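Local coordinates for protein putative histidinol-phosphate aminotransferase (Erwinia carotovora atroseptica, PDB 3LY1) that binds pyridoxal phosphate and is probably a transaminase of the histidinol-phosphate aminotransferase subfamily, at residues Ala68-Leu72 against His228-Ile232. Numbering follows the deposited sequence.
Sequences APSIL and HPTVI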
ATOM      1  N   ALA A  68      -9.128  -8.593 -17.334  1.00 15.64           N
ATOM      2  CA  ALA A  68      -8.130  -8.079 -16.372  1.00 15.42           C
ATOM      3  C   ALA A  68      -8.176  -6.569 -16.204  1.00 15.38           C
ATOM      4  O   ALA A  68      -7.962  -6.071 -15.092  1.00 15.91           O
ATOM      5  CB  ALA A  68      -6.722  -8.522 -16.757  1.00 16.63           C
ATOM      6  N   PRO A  69      -8.499  -5.821 -17.270  1.00 14.03           N
ATOM      7  CA  PRO A  69      -8.566  -4.379 -17.062  1.00 14.63           C
ATOM      8  C   PRO A  69      -9.705  -3.877 -16.142  1.00 13.60           C
ATOM      9  O   PRO A  69      -9.751  -2.676 -15.857  1.00 15.17           O
ATOM     10  CB  PRO A  69      -8.745  -3.835 -18.486  1.00 14.46           C
ATOM     11  CG  PRO A  69      -8.087  -4.870 -19.358  1.00 15.24           C
ATOM     12  CD  PRO A  69      -8.511  -6.157 -18.706  1.00 15.46           C
ATOM     13  N   SER A  70     -10.600  -4.774 -15.726  1.00 14.22           N
ATOM     14  CA  SER A  70     -11.674  -4.499 -14.794  1.00 13.57           C
ATOM     15  C   SER A  70     -11.303  -4.805 -13.330  1.00 13.66           C
ATOM     16  O   SER A  70     -12.157  -4.698 -12.431  1.00 13.31           O
ATOM     17  CB  SER A  70     -12.932  -5.294 -15.218  1.00 14.05           C
ATOM     18  OG  SER A  70     -13.663  -4.563 -16.199  1.00 15.12           O
ATOM     19  N   ILE A  71     -10.056  -5.191 -13.085  1.00 13.16           N
ATOM     20  CA  ILE A  71      -9.540  -5.430 -11.726  1.00 13.43           C
ATOM     21  C   ILE A  71      -8.414  -4.433 -11.387  1.00 13.27           C
ATOM     22  O   ILE A  71      -7.485  -4.254 -12.170  1.00 12.15           O
ATOM     23  CB  ILE A  71      -9.017  -6.885 -11.563  1.00 13.05           C
ATOM     24  CG1 ILE A  71     -10.139  -7.874 -11.809  1.00 16.36           C
ATOM     25  CG2 ILE A  71      -8.391  -7.159 -10.127  1.00 13.22           C
ATOM     26  CD1 ILE A  71     -11.409  -7.609 -10.936  1.00 15.64           C
ATOM     27  N   LEU A  72      -8.496  -3.794 -10.221  1.00 13.40           N
ATOM     28  CA  LEU A  72      -7.374  -3.049  -9.638  1.00 13.26           C
ATOM     29  C   LEU A  72      -7.028  -3.604  -8.285  1.00 13.39           C
ATOM     30  O   LEU A  72      -7.853  -3.535  -7.363  1.00 12.11           O
ATOM     31  CB  LEU A  72      -7.681  -1.554  -9.465  1.00 12.89           C
ATOM     32  CG  LEU A  72      -6.560  -0.652  -8.941  1.00 14.65           C
ATOM     33  CD1 LEU A  72      -5.451  -0.476  -9.972  1.00 15.08           C
ATOM     34  CD2 LEU A  72      -7.145   0.726  -8.611  1.00 16.28           C
ATOM     35  N   HIS A 228     -15.958  -1.239 -14.531  1.00 13.70           N
ATOM     36  CA  HIS A 228     -15.732  -1.149 -15.975  1.00 13.61           C
ATOM     37  C   HIS A 228     -14.266  -0.725 -16.169  1.00 13.29           C
ATOM     38  O   HIS A 228     -13.727  -0.011 -15.335  1.00 13.43           O
ATOM     39  CB  HIS A 228     -16.690  -0.122 -16.591  1.00 13.80           C
ATOM     40  CG  HIS A 228     -16.661  -0.073 -18.094  1.00 14.46           C
ATOM     41  ND1 HIS A 228     -15.914   0.851 -18.800  1.00 16.18           N
ATOM     42  CD2 HIS A 228     -17.347  -0.787 -19.017  1.00 15.16           C
ATOM     43  CE1 HIS A 228     -16.108   0.669 -20.097  1.00 16.27           C
ATOM     44  NE2 HIS A 228     -16.968  -0.327 -20.256  1.00 15.61           N
ATOM     45  N   PRO A 229     -13.616  -1.154 -17.264  1.00 13.38           N
ATOM     46  CA  PRO A 229     -12.227  -0.731 -17.417  1.00 13.16           C
ATOM     47  C   PRO A 229     -11.960   0.764 -17.414  1.00 14.04           C
ATOM     48  O   PRO A 229     -10.908   1.144 -16.956  1.00 14.78           O
ATOM     49  CB  PRO A 229     -11.830  -1.325 -18.757  1.00 14.30           C
ATOM     50  CG  PRO A 229     -12.604  -2.549 -18.829  1.00 13.36           C
ATOM     51  CD  PRO A 229     -13.981  -2.166 -18.277  1.00 13.31           C
ATOM     52  N   THR A 230     -12.885   1.592 -17.905  1.00 13.82           N
ATOM     53  CA  THR A 230     -12.695   3.033 -17.912  1.00 15.20           C
ATOM     54  C   THR A 230     -12.587   3.573 -16.464  1.00 14.31           C
ATOM     55  O   THR A 230     -11.785   4.466 -16.183  1.00 15.66           O
ATOM     56  CB  THR A 230     -13.796   3.760 -18.729  1.00 14.89           C
ATOM     57  OG1 THR A 230     -15.090   3.476 -18.159  1.00 19.52           O
ATOM     58  CG2 THR A 230     -13.753   3.303 -20.195  1.00 15.28           C
ATOM     59  N   VAL A 231     -13.341   2.980 -15.551  1.00 13.73           N
ATOM     60  CA  VAL A 231     -13.364   3.387 -14.145  1.00 13.10           C
ATOM     61  C   VAL A 231     -12.114   2.886 -13.423  1.00 13.60           C
ATOM     62  O   VAL A 231     -11.500   3.615 -12.647  1.00 13.07           O
ATOM     63  CB  VAL A 231     -14.630   2.843 -13.463  1.00 14.64           C
ATOM     64  CG1 VAL A 231     -14.628   3.101 -11.940  1.00 11.10           C
ATOM     65  CG2 VAL A 231     -15.909   3.436 -14.188  1.00 11.37           C
ATOM     66  N   ILE A 232     -11.734   1.636 -13.658  1.00 13.09           N
ATOM     67  CA  ILE A 232     -10.488   1.133 -13.112  1.00 13.29           C
ATOM     68  C   ILE A 232      -9.273   1.987 -13.574  1.00 13.85           C
ATOM     69  O   ILE A 232      -8.384   2.294 -12.776  1.00 13.24           O
ATOM     70  CB  ILE A 232     -10.267  -0.328 -13.513  1.00 12.40           C
ATOM     71  CG1 ILE A 232     -11.309  -1.238 -12.853  1.00 14.37           C
ATOM     72  CG2 ILE A 232      -8.826  -0.756 -13.214  1.00 13.86           C
ATOM     73  CD1 ILE A 232     -11.268  -1.258 -11.304  1.00 13.28           C
TER
HETATM   74  O   HOH W   1      -8.663  -0.433 -16.896  1.00 14.09           O
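S70 and P229 touch where, in this fold-type I pyridoxal-phosphate enzyme, the 3-10 turn leading into strand 71-74, outermost of the large mixed sheet within this chain, meets the first turn of helix 229-235, which follows the adjacent antiparallel strand 223-226. The backbone hydrogen bond of L72 with A225 belongs to the strand pairing, and that of S70 with A227 carries the backbone bonding on past the strand ends, next to the contact.

H228 is the N-cap of that helix. A chi1 near 180° (-173°) turns the imidazole back over the helix start, where ND1 accepts T230 N at 3.2 Å, 33° out of the ring plane. ND1 also pairs with T230 OG1, and P229 CD lies above one ring face, displaced toward the rim.

P229 suits the first turn of a helix, where its lack of an N-H costs no hydrogen bond. Its ring offers one apolar surface to the other segment: CD lies 3.2 Å from S70 OG, and CB packs on P69 CB at 4.0 Å, proline against proline. S70 OG, small enough to fit beside the ring, is hydrogen-bonded to A227 O. P229 CA approaches P69 O in a CA-H...O contact, and a water bridges the carbonyl oxygens of both prolines, donating to each.

Nearly one turn on, I232 has its branched side chain buried against the 3-10 turn and the start of the strand. With chi1 at -67° its two branches part: CG1 rests 3.6 Å from S70 O and carries CD1 on to 3.9 Å from L72 N, while CG2 is 3.4 Å from P69 O and 4.0 Å from L72 CB.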